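Local coordinates for protein endo-1,3-beta-glucanase (Streptomyces sioyaensis, PDB 3DGT) that probably hydrolyses internal beta-1,3-linkages of beta-glucans through its glycoside hydrolase family 16 catalytic domain, which also carries a bound magnesium ion, at residues A[66-71]-A[266-271]; A[106-111]-A[184-189]. All coordinates share one frame; numbering follows the deposited sequence.

Interaction 1 of 2, residues A[66-71]-A[266-271]; sequences GDLLIT and MVVDYV. With MG (magnesium ion), chain B.
Gly66 and Asp269 meet at a magnesium ion, which draws one carbonyl and a chelating aspartate together. Gly66 O reaches the magnesium at 2.1 Å, and Asp269 grips it twice, through its own carbonyl O and through OD1 at 2.0 Å from the metal. That double grip is possible because CG stands anti to the backbone N (chi1 -175°), beside the carbonyl carbon. A water and Asp16 help complete the shell, while Asp269 OD2 turns to Arg105 in a salt bridge and to the amino group of Ser1. Asp67 follows: its CB rests on Val267 CG1 at 3.5 Å, and its carboxylate plane is turned 80° from that of Asp269. Beyond it the chains run antiparallel. Leu68 and Val268 exchange two backbone bonds, Leu68 N to Val268 O and Val268 N to Leu68 O, each 2.8 Å, and Ile70 and Met266 form a second such pair. Leu69 CD2 lies alongside Val267 CG2 at 3.8 Å on one face; on the other, Ile70 CD1 approaches Met266 CE at 4.1 Å, both packing against Val242 of strand 236-244. This is an antiparallel strand pair of the family 16 beta-sandwich, closed at one end by a magnesium site.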
# COMPACT_ATOMS: atom_id res chain seq x y z
N GLY A 66 0.93 2.74 19.77
CA GLY A 66 1.44 1.66 18.93
C GLY A 66 1.10 1.79 17.45
O GLY A 66 1.18 0.81 16.71
N ASP A 67 0.70 2.98 17.02
CA ASP A 67 0.29 3.17 15.63
C ASP A 67 0.95 4.35 14.96
O ASP A 67 1.20 5.39 15.58
CB ASP A 67 -1.22 3.36 15.49
CG ASP A 67 -2.03 2.40 16.33
OD1 ASP A 67 -1.96 1.19 16.07
OD2 ASP A 67 -2.77 2.88 17.22
N LEU A 68 1.20 4.17 13.67
CA LEU A 68 1.53 5.26 12.77
C LEU A 68 0.24 5.97 12.36
O LEU A 68 -0.78 5.31 12.11
CB LEU A 68 2.20 4.70 11.51
CG LEU A 68 2.44 5.65 10.34
CD1 LEU A 68 3.55 6.61 10.66
CD2 LEU A 68 2.77 4.84 9.11
N LEU A 69 0.29 7.30 12.27
CA LEU A 69 -0.80 8.10 11.70
C LEU A 69 -0.31 8.77 10.43
O LEU A 69 0.69 9.50 10.44
CB LEU A 69 -1.25 9.20 12.68
CG LEU A 69 -1.69 8.78 14.08
CD1 LEU A 69 -1.92 10.03 14.90
CD2 LEU A 69 -2.94 7.92 14.04
N ILE A 70 -1.01 8.53 9.33
CA ILE A 70 -0.79 9.33 8.13
C ILE A 70 -2.04 10.17 7.92
O ILE A 70 -3.11 9.63 7.66
CB ILE A 70 -0.44 8.49 6.87
CG1 ILE A 70 0.88 7.73 7.08
CG2 ILE A 70 -0.33 9.41 5.65
CD1 ILE A 70 1.26 6.78 5.94
N THR A 71 -1.90 11.49 8.07
CA THR A 71 -3.05 12.38 8.10
C THR A 71 -3.04 13.43 6.99
O THR A 71 -2.18 14.29 6.98
CB THR A 71 -3.12 13.14 9.44
OG1 THR A 71 -2.93 12.22 10.53
CG2 THR A 71 -4.48 13.76 9.59
N MET A 266 -5.05 7.55 8.31
CA MET A 266 -4.90 6.10 8.27
C MET A 266 -4.07 5.75 9.50
O MET A 266 -3.04 6.38 9.77
CB MET A 266 -4.18 5.66 7.00
CG MET A 266 -3.97 4.14 6.96
SD MET A 266 -3.45 3.53 5.34
CE MET A 266 -1.83 4.27 5.18
N VAL A 267 -4.55 4.77 10.26
CA VAL A 267 -3.95 4.38 11.53
C VAL A 267 -3.34 2.99 11.35
O VAL A 267 -4.07 2.02 11.18
CB VAL A 267 -5.00 4.36 12.66
CG1 VAL A 267 -4.34 4.05 13.99
CG2 VAL A 267 -5.74 5.69 12.75
N VAL A 268 -2.01 2.90 11.39
CA VAL A 268 -1.32 1.64 11.08
C VAL A 268 -0.63 1.08 12.32
O VAL A 268 0.33 1.66 12.81
CB VAL A 268 -0.27 1.85 9.95
CG1 VAL A 268 0.33 0.50 9.51
CG2 VAL A 268 -0.89 2.60 8.76
N ASP A 269 -1.11 -0.05 12.81
CA ASP A 269 -0.50 -0.70 13.97
C ASP A 269 0.89 -1.26 13.66
O ASP A 269 1.83 -1.09 14.43
CB ASP A 269 -1.43 -1.80 14.49
CG ASP A 269 -0.94 -2.46 15.77
OD1 ASP A 269 0.02 -1.98 16.42
OD2 ASP A 269 -1.54 -3.50 16.13
N TYR A 270 1.02 -1.92 12.52
CA TYR A 270 2.31 -2.48 12.15
C TYR A 270 2.38 -2.80 10.66
O TYR A 270 1.35 -2.90 9.99
CB TYR A 270 2.61 -3.76 12.96
CG TYR A 270 1.69 -4.93 12.68
CD1 TYR A 270 1.93 -5.79 11.59
CD2 TYR A 270 0.59 -5.19 13.49
CE1 TYR A 270 1.09 -6.87 11.34
CE2 TYR A 270 -0.25 -6.28 13.24
CZ TYR A 270 0.01 -7.10 12.15
OH TYR A 270 -0.82 -8.18 11.90
N VAL A 271 3.61 -2.94 10.19
CA VAL A 271 3.92 -3.59 8.93
C VAL A 271 4.88 -4.72 9.26
O VAL A 271 5.84 -4.52 10.00
CB VAL A 271 4.56 -2.62 7.91
CG1 VAL A 271 5.09 -3.39 6.68
CG2 VAL A 271 3.56 -1.55 7.47
MG MG B . 1.91 -1.19 16.52
O HOH W 1 2.13 -1.45 18.56

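Interaction 2 of 2, residues A[106-111]-A[184-189]; sequences LQMPNV and TTCQSG. Unlike the reference sequence in segment 184-189: Gln187 (reference His).
Gln107 and Asn110 both turn their side chains to the carbonyl of Gln187. Gln107 stretches out fully, CG anti to the backbone N (chi1 179°). Its NE2 donates to Gln187 O at 2.8 Å with an N-H...O angle of 163°; the acceptor sits close to the Gln107 amide plane, whereas the donor is tilted from the plane of the carbonyl. Asn110 brings CG to 3.2 Å from that same Gln187 O, a contact without a hydrogen bond, and its amide plane is turned 53° from that of Gln187. The Gln187 chain bends at chi2, laying CG against Pro109 O at 3.4 Å and carrying NE2 across Met108, to 3.5 Å from SD. That NE2 donates to Leu152 O, and a water joins it to Pro109 O. Extended Met108 runs past Cys186, SD 3.4 Å from Cys186 CB and CE near SG, which is disulfide-bonded to Cys181. Met108 N donates to Cys186 O at 3.2 Å, and a second water links that carbonyl to Leu106 O. The loop carrying the disulfide, on its way into strand 191-198, packs over the C-terminal end of strand 99-107 in the family 16 beta-sandwich, where the chain continues into an inverse gamma turn centred on Asn110.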
# COMPACT_ATOMS: atom_id res chain seq x y z
N LEU A 106 -4.29 -2.12 9.97
CA LEU A 106 -4.58 -0.70 9.85
C LEU A 106 -6.07 -0.41 9.85
O LEU A 106 -6.90 -1.27 9.50
CB LEU A 106 -3.91 -0.11 8.59
CG LEU A 106 -4.36 -0.64 7.22
CD1 LEU A 106 -5.56 0.14 6.68
CD2 LEU A 106 -3.21 -0.61 6.21
N GLN A 107 -6.39 0.83 10.22
CA GLN A 107 -7.72 1.40 10.10
C GLN A 107 -7.66 2.40 8.96
O GLN A 107 -6.82 3.30 8.96
CB GLN A 107 -8.11 2.14 11.38
CG GLN A 107 -9.48 2.79 11.33
CD GLN A 107 -9.79 3.63 12.56
OE1 GLN A 107 -8.89 3.95 13.34
NE2 GLN A 107 -11.05 3.98 12.74
N MET A 108 -8.55 2.25 7.98
CA MET A 108 -8.66 3.25 6.92
C MET A 108 -9.19 4.56 7.49
O MET A 108 -9.92 4.56 8.49
CB MET A 108 -9.59 2.76 5.83
CG MET A 108 -9.07 1.55 5.07
SD MET A 108 -10.25 1.14 3.79
CE MET A 108 -9.63 -0.45 3.22
N PRO A 109 -8.83 5.70 6.88
CA PRO A 109 -9.32 6.98 7.40
C PRO A 109 -10.81 6.94 7.70
O PRO A 109 -11.62 6.58 6.85
CB PRO A 109 -9.00 7.95 6.26
CG PRO A 109 -7.77 7.39 5.65
CD PRO A 109 -7.96 5.89 5.70
N ASN A 110 -11.17 7.29 8.93
CA ASN A 110 -12.54 7.11 9.39
C ASN A 110 -13.41 8.30 9.04
O ASN A 110 -13.68 9.19 9.85
CB ASN A 110 -12.58 6.82 10.89
CG ASN A 110 -13.94 6.37 11.36
OD1 ASN A 110 -14.89 6.26 10.57
ND2 ASN A 110 -14.04 6.08 12.64
N VAL A 111 -13.83 8.28 7.78
CA VAL A 111 -14.63 9.34 7.18
C VAL A 111 -15.41 8.73 6.02
O VAL A 111 -14.90 7.87 5.30
CB VAL A 111 -13.71 10.53 6.74
CG1 VAL A 111 -12.68 10.09 5.71
CG2 VAL A 111 -14.54 11.71 6.24
N THR A 184 -16.71 -5.81 10.53
CA THR A 184 -16.86 -4.38 10.78
C THR A 184 -16.35 -3.65 9.55
O THR A 184 -15.60 -4.23 8.75
CB THR A 184 -16.05 -3.92 12.01
OG1 THR A 184 -14.65 -4.21 11.81
CG2 THR A 184 -16.52 -4.63 13.28
N THR A 185 -16.74 -2.39 9.37
CA THR A 185 -16.27 -1.65 8.20
C THR A 185 -14.77 -1.40 8.27
O THR A 185 -14.19 -1.33 9.35
CB THR A 185 -16.95 -0.28 8.02
OG1 THR A 185 -16.49 0.63 9.03
CG2 THR A 185 -18.47 -0.42 8.04
N CYS A 186 -14.15 -1.24 7.10
CA CYS A 186 -12.73 -0.93 7.02
C CYS A 186 -12.38 0.37 7.74
O CYS A 186 -11.26 0.53 8.24
CB CYS A 186 -12.28 -0.86 5.56
SG CYS A 186 -12.73 -2.28 4.53
N GLN A 187 -13.34 1.29 7.79
CA GLN A 187 -13.15 2.62 8.38
C GLN A 187 -13.29 2.63 9.90
O GLN A 187 -12.76 3.52 10.58
CB GLN A 187 -14.17 3.59 7.79
CG GLN A 187 -13.84 4.08 6.39
CD GLN A 187 -13.98 2.99 5.34
OE1 GLN A 187 -14.80 2.07 5.47
NE2 GLN A 187 -13.17 3.08 4.29
N SER A 188 -14.02 1.65 10.43
CA SER A 188 -14.40 1.66 11.84
C SER A 188 -13.28 1.33 12.82
O SER A 188 -13.34 1.71 14.00
CB SER A 188 -15.56 0.70 12.07
OG SER A 188 -15.17 -0.65 11.94
N GLY A 189 -12.26 0.61 12.35
CA GLY A 189 -11.21 0.11 13.22
C GLY A 189 -10.21 -0.72 12.44
O GLY A 189 -10.16 -0.66 11.21
O HOH W 2 -9.10 -1.18 7.93
O HOH W 3 -11.29 5.49 4.32

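Interactions 1 and 2, their centres about 12 Å apart, meet where strand 266-276 runs beside strand 99-107. The former strand is common ground: it pairs with 68-74 on one edge and with 99-107 on the other. The join is direct, with Gln107 N 2.8 Å from Val267 O in a probable hydrogen bond, while Met266 CG packs 3.6 Å from Gln107 O. Val267 and Met266 therefore serve both contacts. Along the chain, interaction 2 is nested within the loop that interaction 1 closes. The magnesium belongs to interaction 1; the Leu106 side chain of interaction 2 lies about 10 Å from it, and Cys186 SG, in the disulfide with Cys181, is 19.0 Å from the metal.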